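Local coordinates for beta-mannosidase (Trichoderma harzianum, PDB 4CVU), which probably hydrolyses terminal beta-linked mannose residues from mannosides, as a fungal beta-mannosidase of glycoside hydrolase family 2, at residues 171-176 with 510-515; 315-320 with 737-742; 56-61 with 80-85. One frame throughout, in Å; residues are numbered along the deposited sequence.

How the interactions relate
Interaction 3 is the buried contact of the three: between helices 57-63 and 80-83, both inside the galactose-binding domain-like region, it rests on a methyl over an imidazole face and on aliphatic carbons. Segment 171-176 of interaction 1 belongs to that same region, though no helix or strand is shared. Interactions 1 and 2 bridge parts of the chain more than 300 residues apart over small areas, 85 and 90 Å² against 201 Å² for interaction 3. Interaction 1, partly buried, relies on two direct hydrogen bonds between neutral amides; interaction 2, at the surface, on one between a histidine and a carboxylate. These two lie on opposite sides of the chain's centre, about 44 Å apart between centres.

Interaction 1. Residues 171-176 with 510-515; sequences EVQHWP and LGQYEN. With MAN (alpha-D-mannopyranose), chain D; NAG (2-acetamido-2-deoxy-beta-D-glucopyranose), chain B; MAN (alpha-D-mannopyranose), chain C; NAG (2-acetamido-2-deoxy-beta-D-glucopyranose), chain J.
Gln173 and Gln512 approach from opposite directions and join their side-chain amides through two hydrogen bonds. Gln512 NE2 donates to Gln173 OE1 at 2.9 Å, with a nearly straight N-H...O angle of 171°, and Gln173 NE2 donates back to Gln512 OE1 at 3.0 Å. Each acceptor lies close to the plane of the donating amide, yet the two amide planes are twisted 37° apart, so the pair is not flat. Gln173 reaches across because its CG stands anti to the backbone N (chi1 -167°) and the chain runs on extended. Its amide is backed by Trp175: Gln173 CD sits 3.2 Å above one face of the indole, displaced toward the rim. A water at the indole edge accepts from Trp175 NE1 and donates to Gln512 OE1 at 2.9 Å, giving that oxygen a second donor, which is consistent with the modelled orientation of the Gln512 amide. Helix 506-528 also meets protein-attached sugars, where Glu514 OE2 accepts from N2 of an N-acetylglucosamine at 2.8 Å. The reciprocal two-bond pairing is a cyclic amide-amide dimer, here tying a loop of the galactose-binding domain-like region to helix 506-528.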
loop_
_atom_site.group_PDB
_atom_site.type_symbol
_atom_site.label_atom_id
_atom_site.label_comp_id
_atom_site.label_asym_id
_atom_site.label_seq_id
_atom_site.Cartn_x
_atom_site.Cartn_y
_atom_site.Cartn_z
ATOM N N GLU A 171 32.655 24.892 -23.738
ATOM C CA GLU A 171 32.402 26.305 -24.034
ATOM C C GLU A 171 31.523 27.059 -23.013
ATOM O O GLU A 171 31.345 28.274 -23.137
ATOM C CB GLU A 171 31.735 26.422 -25.401
ATOM N N VAL A 172 30.950 26.355 -22.033
ATOM C CA VAL A 172 30.107 27.006 -21.013
ATOM C C VAL A 172 30.829 27.079 -19.672
ATOM O O VAL A 172 31.829 26.393 -19.436
ATOM C CB VAL A 172 28.725 26.320 -20.831
ATOM C CG1 VAL A 172 28.022 26.160 -22.169
ATOM C CG2 VAL A 172 28.851 24.960 -20.158
ATOM N N GLN A 173 30.286 27.897 -18.790
ATOM C CA GLN A 173 30.805 28.019 -17.441
ATOM C C GLN A 173 30.690 26.725 -16.631
ATOM O O GLN A 173 29.739 25.935 -16.781
ATOM C CB GLN A 173 30.117 29.164 -16.688
ATOM C CG GLN A 173 30.834 29.522 -15.400
ATOM C CD GLN A 173 30.319 30.795 -14.747
ATOM O OE1 GLN A 173 29.362 31.395 -15.205
ATOM N NE2 GLN A 173 30.980 31.217 -13.674
ATOM N N HIS A 174 31.696 26.516 -15.795
ATOM C CA HIS A 174 31.705 25.446 -14.819
ATOM C C HIS A 174 32.122 25.995 -13.473
ATOM O O HIS A 174 32.830 27.002 -13.400
ATOM C CB HIS A 174 32.636 24.318 -15.270
ATOM C CG HIS A 174 32.178 23.665 -16.531
ATOM N ND1 HIS A 174 32.614 24.062 -17.775
ATOM C CD2 HIS A 174 31.259 22.693 -16.743
ATOM C CE1 HIS A 174 32.019 23.331 -18.700
ATOM N NE2 HIS A 174 31.178 22.505 -18.102
ATOM N N TRP A 175 31.662 25.327 -12.419
ATOM C CA TRP A 175 31.884 25.770 -11.064
ATOM C C TRP A 175 32.485 24.604 -10.294
ATOM O O TRP A 175 32.362 23.434 -10.726
ATOM C CB TRP A 175 30.539 26.154 -10.410
ATOM C CG TRP A 175 29.880 27.359 -10.956
ATOM C CD1 TRP A 175 29.928 28.618 -10.432
ATOM C CD2 TRP A 175 29.044 27.437 -12.111
ATOM N NE1 TRP A 175 29.184 29.476 -11.195
ATOM C CE2 TRP A 175 28.623 28.778 -12.229
ATOM C CE3 TRP A 175 28.612 26.509 -13.068
ATOM C CZ2 TRP A 175 27.800 29.214 -13.263
ATOM C CZ3 TRP A 175 27.794 26.944 -14.103
ATOM C CH2 TRP A 175 27.394 28.286 -14.192
ATOM N N PRO A 176 33.099 24.903 -9.141
ATOM C CA PRO A 176 33.573 23.844 -8.248
ATOM C C PRO A 176 32.442 22.911 -7.837
ATOM O O PRO A 176 31.289 23.330 -7.766
ATOM C CB PRO A 176 34.122 24.600 -7.032
ATOM C CG PRO A 176 34.399 25.961 -7.539
ATOM C CD PRO A 176 33.425 26.237 -8.630
ATOM N N LEU A 510 31.545 36.602 -7.773
ATOM C CA LEU A 510 30.865 37.668 -7.030
ATOM C C LEU A 510 30.306 38.737 -7.995
ATOM O O LEU A 510 29.176 39.208 -7.824
ATOM C CB LEU A 510 31.798 38.295 -5.989
ATOM C CG LEU A 510 31.164 39.274 -5.012
ATOM C CD1 LEU A 510 30.056 38.630 -4.190
ATOM C CD2 LEU A 510 32.221 39.820 -4.080
ATOM N N GLY A 511 31.074 39.091 -9.030
ATOM C CA GLY A 511 30.631 40.091 -10.022
ATOM C C GLY A 511 29.420 39.647 -10.819
ATOM O O GLY A 511 28.563 40.450 -11.137
ATOM N N GLN A 512 29.340 38.364 -11.125
ATOM C CA GLN A 512 28.175 37.821 -11.811
ATOM C C GLN A 512 26.936 37.891 -10.912
ATOM O O GLN A 512 25.826 38.151 -11.399
ATOM C CB GLN A 512 28.414 36.368 -12.198
ATOM C CG GLN A 512 29.445 36.131 -13.285
ATOM C CD GLN A 512 29.595 34.651 -13.566
ATOM O OE1 GLN A 512 29.924 33.878 -12.665
ATOM N NE2 GLN A 512 29.321 34.238 -14.811
ATOM N N TYR A 513 27.146 37.618 -9.615
ATOM C CA TYR A 513 26.098 37.714 -8.614
ATOM C C TYR A 513 25.521 39.116 -8.584
ATOM O O TYR A 513 24.310 39.291 -8.701
ATOM C CB TYR A 513 26.592 37.289 -7.220
ATOM C CG TYR A 513 25.683 37.706 -6.066
ATOM C CD1 TYR A 513 24.465 37.076 -5.843
ATOM C CD2 TYR A 513 26.062 38.722 -5.186
ATOM C CE1 TYR A 513 23.629 37.465 -4.789
ATOM C CE2 TYR A 513 25.253 39.099 -4.134
ATOM C CZ TYR A 513 24.034 38.462 -3.938
ATOM O OH TYR A 513 23.210 38.834 -2.885
ATOM N N GLU A 514 26.393 40.099 -8.405
ATOM C CA GLU A 514 25.981 41.501 -8.407
ATOM C C GLU A 514 25.332 41.865 -9.732
ATOM O O GLU A 514 24.289 42.497 -9.765
ATOM C CB GLU A 514 27.171 42.422 -8.151
ATOM C CG GLU A 514 27.698 42.319 -6.743
ATOM C CD GLU A 514 28.741 43.366 -6.440
ATOM O OE1 GLU A 514 29.390 43.851 -7.406
ATOM O OE2 GLU A 514 28.905 43.695 -5.240
ATOM N N ASN A 515 25.937 41.426 -10.830
ATOM C CA ASN A 515 25.455 41.801 -12.152
ATOM C C ASN A 515 24.059 41.231 -12.395
ATOM O O ASN A 515 23.164 41.954 -12.864
ATOM C CB ASN A 515 26.421 41.324 -13.238
ATOM C CG ASN A 515 25.929 41.655 -14.633
ATOM O OD1 ASN A 515 25.890 42.814 -15.017
ATOM N ND2 ASN A 515 25.491 40.661 -15.358
HETATM C C1 MAN D . 31.934 42.279 -15.629
HETATM C C2 MAN D . 30.773 42.204 -16.621
HETATM C C3 MAN D . 29.614 41.437 -16.039
HETATM C C4 MAN D . 30.079 40.092 -15.485
HETATM C C5 MAN D . 31.161 40.347 -14.454
HETATM C C6 MAN D . 31.618 39.032 -13.830
HETATM O O2 MAN D . 31.191 41.571 -17.811
HETATM O O3 MAN D . 28.619 41.201 -17.008
HETATM O O4 MAN D . 28.961 39.403 -14.925
HETATM O O5 MAN D . 32.255 41.016 -15.076
HETATM O O6 MAN D . 32.485 39.269 -12.733
HETATM C C1 NAG B . 32.885 44.607 -3.607
HETATM C C2 NAG B . 32.329 45.121 -4.916
HETATM C C3 NAG B . 32.300 43.994 -5.928
HETATM C C4 NAG B . 33.664 43.331 -6.076
HETATM C C5 NAG B . 34.077 42.909 -4.667
HETATM C C6 NAG B . 35.374 42.125 -4.581
HETATM C C7 NAG B . 30.607 46.853 -4.868
HETATM C C8 NAG B . 29.174 47.198 -4.735
HETATM N N2 NAG B . 30.957 45.573 -4.785
HETATM O O3 NAG B . 31.760 44.451 -7.138
HETATM O O4 NAG B . 33.496 42.176 -6.876
HETATM O O5 NAG B . 34.153 44.040 -3.827
HETATM O O6 NAG B . 36.253 42.787 -5.432
HETATM O O7 NAG B . 31.405 47.750 -5.012
HETATM C C1 MAN C . 32.675 42.888 -12.476
HETATM C C2 MAN C . 32.574 43.695 -13.774
HETATM C C3 MAN C . 32.133 45.100 -13.396
HETATM C C4 MAN C . 30.821 45.047 -12.590
HETATM C C5 MAN C . 30.931 44.115 -11.389
HETATM C C6 MAN C . 29.591 43.965 -10.664
HETATM O O2 MAN C . 31.539 43.214 -14.628
HETATM O O3 MAN C . 31.877 45.811 -14.573
HETATM O O4 MAN C . 30.474 46.327 -12.149
HETATM O O5 MAN C . 31.394 42.846 -11.831
HETATM O O6 MAN C . 28.633 43.276 -11.432
HETATM C C1 NAG J . 29.866 18.845 -16.504
HETATM C C2 NAG J . 30.057 17.491 -15.846
HETATM C C3 NAG J . 31.486 17.188 -15.428
HETATM C C4 NAG J . 32.505 17.514 -16.524
HETATM C C5 NAG J . 32.197 18.851 -17.191
HETATM C C6 NAG J . 33.120 19.091 -18.395
HETATM C C7 NAG J . 28.189 16.546 -14.638
HETATM C C8 NAG J . 27.439 16.555 -13.339
HETATM N N2 NAG J . 29.218 17.389 -14.674
HETATM O O3 NAG J . 31.519 15.810 -15.120
HETATM O O4 NAG J . 33.771 17.611 -15.909
HETATM O O5 NAG J . 30.818 18.940 -17.571
HETATM O O6 NAG J . 32.391 19.223 -19.604
HETATM O O7 NAG J . 27.829 15.805 -15.575
HETATM O O HOH W 1 27.983 32.317 -11.110
#

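Interaction 2. Residues 315-320 with 737-742; sequences PRDMGN and YEHVIA
Asp317 and His739 meet with their CA atoms 9.3 Å apart, Asp317 occupying the third position of a type II beta turn from Pro315 to Met318 and His739 standing just ahead of strand 740-747. The turn is closed by Met318 N donating to Pro315 O at 3.1 Å, and Asp317 takes the left-handed backbone conformation (phi 60°, psi 18°) expected of its place there. The motif is a histidine-carboxylate hydrogen bond, and it ties the loop between strands 298-305 and 324-332 to the start of the strand that forms one edge of a three-stranded antiparallel sheet.

His739 NE2 donates to Asp317 OD2, and with a separation of 2.6 Å the bond is short. The oxygen comes to the edge of the imidazole, near the ring plane. Seen from the carboxylate, the approach is less regular: NE2 meets OD2 on the anti side and stands out of the carboxylate plane, whose tilt against the ring is 31°. In His739, CG stands anti to the carbonyl carbon, which carries the ring out to the turn, where NE2 is the atom that meets Asp317. The other ring nitrogen is engaged too, since ND1 is hydrogen-bonded to Asp760, so the imidazole is held at both nitrogens and its rotation is fixed. A carboxylate at each nitrogen would be expected to favour the protonated, cationic ring. Next to Asp317, Arg316 turns to Glu412 and Phe416. Beside the bonded oxygen, Asp317 CB lies 3.7 Å from His739 CE1.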
loop_
_atom_site.group_PDB
_atom_site.type_symbol
_atom_site.label_atom_id
_atom_site.label_comp_id
_atom_site.label_asym_id
_atom_site.label_seq_id
_atom_site.Cartn_x
_atom_site.Cartn_y
_atom_site.Cartn_z
ATOM N N PRO A 315 -2.886 43.297 7.182
ATOM C CA PRO A 315 -2.832 41.846 7.458
ATOM C C PRO A 315 -3.871 41.381 8.505
ATOM O O PRO A 315 -4.515 42.200 9.172
ATOM C CB PRO A 315 -1.405 41.647 7.994
ATOM C CG PRO A 315 -0.611 42.787 7.408
ATOM C CD PRO A 315 -1.567 43.932 7.351
ATOM N N ARG A 316 -4.042 40.075 8.627
ATOM C CA ARG A 316 -4.960 39.510 9.615
ATOM C C ARG A 316 -4.570 39.902 11.038
ATOM O O ARG A 316 -3.386 39.975 11.370
ATOM C CB ARG A 316 -5.102 37.984 9.473
ATOM C CG ARG A 316 -3.828 37.127 9.466
ATOM C CD ARG A 316 -4.205 35.638 9.209
ATOM N NE ARG A 316 -5.272 35.224 10.113
ATOM C CZ ARG A 316 -5.103 34.992 11.416
ATOM N NH1 ARG A 316 -3.904 35.092 11.996
ATOM N NH2 ARG A 316 -6.146 34.666 12.159
ATOM N N ASP A 317 -5.594 40.155 11.865
ATOM C CA ASP A 317 -5.422 40.646 13.243
ATOM C C ASP A 317 -4.688 42.011 13.343
ATOM O O ASP A 317 -4.196 42.375 14.409
ATOM C CB ASP A 317 -4.756 39.579 14.149
ATOM C CG ASP A 317 -5.764 38.552 14.706
ATOM O OD1 ASP A 317 -6.910 38.513 14.223
ATOM O OD2 ASP A 317 -5.409 37.794 15.652
ATOM N N MET A 318 -4.637 42.758 12.236
ATOM C CA MET A 318 -4.199 44.149 12.264
ATOM C C MET A 318 -5.243 45.102 11.659
ATOM O O MET A 318 -4.944 46.260 11.431
ATOM C CB MET A 318 -2.872 44.322 11.518
ATOM C CG MET A 318 -1.743 43.420 11.980
ATOM S SD MET A 318 -0.229 43.696 11.023
ATOM C CE MET A 318 0.500 42.064 11.081
ATOM N N GLY A 319 -6.451 44.629 11.372
ATOM C CA GLY A 319 -7.453 45.480 10.768
ATOM C C GLY A 319 -8.186 44.762 9.675
ATOM O O GLY A 319 -8.227 43.535 9.659
ATOM N N ASN A 320 -8.760 45.521 8.743
ATOM C CA ASN A 320 -9.589 44.901 7.694
ATOM C C ASN A 320 -8.773 44.596 6.472
ATOM O O ASN A 320 -7.788 45.280 6.196
ATOM C CB ASN A 320 -10.759 45.804 7.302
ATOM C CG ASN A 320 -11.794 45.925 8.403
ATOM O OD1 ASN A 320 -11.747 45.215 9.400
ATOM N ND2 ASN A 320 -12.728 46.849 8.231
ATOM N N TYR A 737 2.602 31.581 19.074
ATOM C CA TYR A 737 2.377 32.738 18.214
ATOM C C TYR A 737 1.143 33.590 18.662
ATOM O O TYR A 737 0.671 34.467 17.947
ATOM C CB TYR A 737 2.231 32.304 16.740
ATOM C CG TYR A 737 3.539 31.991 15.978
ATOM C CD1 TYR A 737 4.769 32.483 16.390
ATOM C CD2 TYR A 737 3.507 31.269 14.802
ATOM C CE1 TYR A 737 5.934 32.243 15.654
ATOM C CE2 TYR A 737 4.669 31.031 14.059
ATOM C CZ TYR A 737 5.890 31.510 14.513
ATOM O OH TYR A 737 7.047 31.268 13.802
ATOM N N GLU A 738 0.601 33.303 19.839
ATOM C CA GLU A 738 -0.501 34.114 20.346
ATOM C C GLU A 738 -0.006 35.551 20.629
ATOM O O GLU A 738 1.192 35.791 20.839
ATOM C CB GLU A 738 -1.103 33.483 21.614
ATOM C CG GLU A 738 -1.985 32.268 21.338
ATOM C CD GLU A 738 -2.841 31.888 22.518
ATOM O OE1 GLU A 738 -3.614 32.744 22.947
ATOM O OE2 GLU A 738 -2.736 30.788 23.045
ATOM N N HIS A 739 -0.943 36.495 20.611
ATOM C CA HIS A 739 -0.601 37.924 20.776
ATOM C C HIS A 739 0.163 38.208 22.054
ATOM O O HIS A 739 1.122 38.933 22.033
ATOM C CB HIS A 739 -1.848 38.804 20.681
ATOM C CG HIS A 739 -2.485 38.789 19.330
ATOM N ND1 HIS A 739 -1.881 39.322 18.211
ATOM C CD2 HIS A 739 -3.674 38.292 18.916
ATOM C CE1 HIS A 739 -2.674 39.150 17.164
ATOM N NE2 HIS A 739 -3.770 38.538 17.565
ATOM N N VAL A 740 -0.274 37.613 23.167
ATOM C CA VAL A 740 0.333 37.800 24.483
ATOM C C VAL A 740 0.614 36.409 25.084
ATOM O O VAL A 740 -0.304 35.610 25.245
ATOM C CB VAL A 740 -0.625 38.598 25.406
ATOM C CG1 VAL A 740 0.052 39.008 26.697
ATOM C CG2 VAL A 740 -1.153 39.838 24.697
ATOM N N ILE A 741 1.882 36.131 25.378
ATOM C CA ILE A 741 2.319 34.834 25.887
ATOM C C ILE A 741 3.187 35.011 27.122
ATOM O O ILE A 741 3.861 36.026 27.283
ATOM C CB ILE A 741 3.089 34.014 24.802
ATOM C CG1 ILE A 741 4.357 34.763 24.338
ATOM C CG2 ILE A 741 2.174 33.736 23.605
ATOM C CD1 ILE A 741 5.313 33.913 23.515
ATOM N N ALA A 742 3.117 34.022 28.002
ATOM C CA ALA A 742 4.023 33.854 29.142
ATOM C C ALA A 742 4.937 32.691 28.827
ATOM O O ALA A 742 4.464 31.602 28.496
ATOM C CB ALA A 742 3.229 33.560 30.413
#

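Interaction 3. Residues 56-61 with 80-85; sequences QAHLDL and RWIAAQ
Ile82 sets its CG2 methyl over one face of the His58 imidazole, 3.3 Å from CE1. The methyl lies 3.5 Å from the ring centroid and 26° off the ring normal, which makes this a CH-pi contact displaced toward the CE1-NE2 side of the ring. CG2 stands anti to the backbone N, while the CG1-CD1 branch, with CG1 anti to the carbonyl carbon, runs to Leu61: CD1 meets Leu61 CD1 tip to tip at 3.7 Å and also passes the CD2 side of the His58 ring. Two short helices of the galactose-binding domain-like region are thereby packed together, Ile82 of the loosely bonded helix 80-83 giving the main contact, against both His58 and Leu61 of helix 57-63. At the ring edge a water in the imidazole plane is hydrogen-bonded to His58 NE2 at 3.0 Å and accepts from Ala83 N at 3.1 Å, linking the ring to the facing backbone. Replacing His58 with an alanine would probably open a gap beneath Ile82 CG2 and deprive the water of its ring partner. Farther out, Ile82 CG1 lies over one face of the Trp81 indole, while Gln85 NE2 donates to Trp81 O with an N-H...O angle of 176°. Trp87 of strand 87-91 touches Leu61 and bonds through NE1 to Ile82 O, and the ring of Phe395 meets that of His58, their planes inclined to each other.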
loop_
_atom_site.group_PDB
_atom_site.type_symbol
_atom_site.label_atom_id
_atom_site.label_comp_id
_atom_site.label_asym_id
_atom_site.label_seq_id
_atom_site.Cartn_x
_atom_site.Cartn_y
_atom_site.Cartn_z
ATOM N N GLN A 56 0.854 17.425 -16.489
ATOM C CA GLN A 56 2.187 16.943 -16.759
ATOM C C GLN A 56 2.125 15.438 -16.984
ATOM O O GLN A 56 1.222 14.781 -16.513
ATOM C CB GLN A 56 3.110 17.258 -15.589
ATOM C CG GLN A 56 3.424 18.734 -15.409
ATOM C CD GLN A 56 3.817 19.091 -13.969
ATOM O OE1 GLN A 56 3.322 18.484 -13.029
ATOM N NE2 GLN A 56 4.727 20.071 -13.798
ATOM N N ALA A 57 3.100 14.890 -17.690
ATOM C CA ALA A 57 3.054 13.514 -18.151
ATOM C C ALA A 57 2.888 12.458 -17.044
ATOM O O ALA A 57 2.114 11.516 -17.220
ATOM C CB ALA A 57 4.286 13.208 -19.016
ATOM N N HIS A 58 3.584 12.622 -15.910
ATOM C CA HIS A 58 3.363 11.721 -14.746
ATOM C C HIS A 58 1.879 11.621 -14.400
ATOM O O HIS A 58 1.360 10.515 -14.141
ATOM C CB HIS A 58 4.111 12.180 -13.517
ATOM C CG HIS A 58 5.584 12.116 -13.664
ATOM N ND1 HIS A 58 6.290 13.021 -14.421
ATOM C CD2 HIS A 58 6.490 11.262 -13.141
ATOM C CE1 HIS A 58 7.572 12.708 -14.375
ATOM N NE2 HIS A 58 7.714 11.644 -13.602
ATOM N N LEU A 59 1.185 12.747 -14.410
ATOM C CA LEU A 59 -0.221 12.736 -14.001
ATOM C C LEU A 59 -1.102 12.021 -15.045
ATOM O O LEU A 59 -2.014 11.310 -14.675
ATOM C CB LEU A 59 -0.759 14.148 -13.690
ATOM C CG LEU A 59 0.055 14.948 -12.652
ATOM C CD1 LEU A 59 -0.528 16.353 -12.544
ATOM C CD2 LEU A 59 0.135 14.228 -11.301
ATOM N N ASP A 60 -0.822 12.204 -16.329
ATOM C CA ASP A 60 -1.665 11.582 -17.377
ATOM C C ASP A 60 -1.386 10.075 -17.484
ATOM O O ASP A 60 -2.316 9.273 -17.712
ATOM C CB ASP A 60 -1.477 12.296 -18.715
ATOM C CG ASP A 60 -1.970 13.741 -18.688
ATOM O OD1 ASP A 60 -2.806 14.093 -17.841
ATOM O OD2 ASP A 60 -1.500 14.539 -19.511
ATOM N N LEU A 61 -0.112 9.686 -17.288
ATOM C CA LEU A 61 0.293 8.288 -17.138
ATOM C C LEU A 61 -0.356 7.578 -15.933
ATOM O O LEU A 61 -0.789 6.436 -16.051
ATOM C CB LEU A 61 1.824 8.182 -17.003
ATOM C CG LEU A 61 2.648 8.503 -18.267
ATOM C CD1 LEU A 61 4.122 8.679 -17.933
ATOM C CD2 LEU A 61 2.466 7.456 -19.338
ATOM N N ARG A 80 12.099 6.895 -12.890
ATOM C CA ARG A 80 13.063 7.735 -13.573
ATOM C C ARG A 80 13.076 7.555 -15.104
ATOM O O ARG A 80 13.463 8.467 -15.832
ATOM C CB ARG A 80 14.458 7.534 -12.985
ATOM C CG ARG A 80 14.622 8.218 -11.655
ATOM C CD ARG A 80 16.030 8.024 -11.124
ATOM N NE ARG A 80 16.256 8.831 -9.910
ATOM C CZ ARG A 80 17.254 8.597 -9.063
ATOM N NH1 ARG A 80 18.130 7.623 -9.334
ATOM N NH2 ARG A 80 17.416 9.341 -7.952
ATOM N N TRP A 81 12.570 6.427 -15.598
ATOM C CA TRP A 81 12.385 6.264 -17.034
ATOM C C TRP A 81 11.501 7.330 -17.665
ATOM O O TRP A 81 11.489 7.492 -18.891
ATOM C CB TRP A 81 11.796 4.896 -17.356
ATOM C CG TRP A 81 10.455 4.587 -16.727
ATOM C CD1 TRP A 81 10.235 4.053 -15.499
ATOM C CD2 TRP A 81 9.178 4.707 -17.345
ATOM N NE1 TRP A 81 8.879 3.858 -15.292
ATOM C CE2 TRP A 81 8.215 4.284 -16.414
ATOM C CE3 TRP A 81 8.751 5.177 -18.574
ATOM C CZ2 TRP A 81 6.841 4.293 -16.700
ATOM C CZ3 TRP A 81 7.391 5.188 -18.860
ATOM C CH2 TRP A 81 6.461 4.745 -17.936
ATOM N N ILE A 82 10.714 8.026 -16.852
ATOM C CA ILE A 82 9.833 9.055 -17.353
ATOM C C ILE A 82 10.612 10.331 -17.584
ATOM O O ILE A 82 10.603 10.867 -18.695
ATOM C CB ILE A 82 8.631 9.287 -16.396
ATOM C CG1 ILE A 82 7.696 8.069 -16.448
ATOM C CG2 ILE A 82 7.868 10.532 -16.786
ATOM C CD1 ILE A 82 6.663 8.003 -15.331
ATOM N N ALA A 83 11.318 10.820 -16.564
ATOM C CA ALA A 83 12.107 12.049 -16.727
ATOM C C ALA A 83 13.192 11.898 -17.815
ATOM O O ALA A 83 13.626 12.882 -18.385
ATOM C CB ALA A 83 12.772 12.415 -15.410
ATOM N N ALA A 84 13.676 10.688 -18.025
ATOM C CA ALA A 84 14.745 10.443 -18.964
ATOM C C ALA A 84 14.372 10.543 -20.462
ATOM O O ALA A 84 15.249 10.451 -21.305
ATOM C CB ALA A 84 15.431 9.132 -18.651
ATOM N N GLN A 85 13.092 10.685 -20.795
ATOM C CA GLN A 85 12.653 10.777 -22.193
ATOM C C GLN A 85 11.687 11.923 -22.527
ATOM O O GLN A 85 11.152 12.556 -21.654
ATOM C CB GLN A 85 12.052 9.469 -22.645
ATOM C CG GLN A 85 10.701 9.198 -22.057
ATOM C CD GLN A 85 10.169 7.848 -22.469
ATOM O OE1 GLN A 85 9.716 7.701 -23.561
ATOM N NE2 GLN A 85 10.221 6.876 -21.583
HETATM O O HOH W 2 10.518 10.648 -13.590
#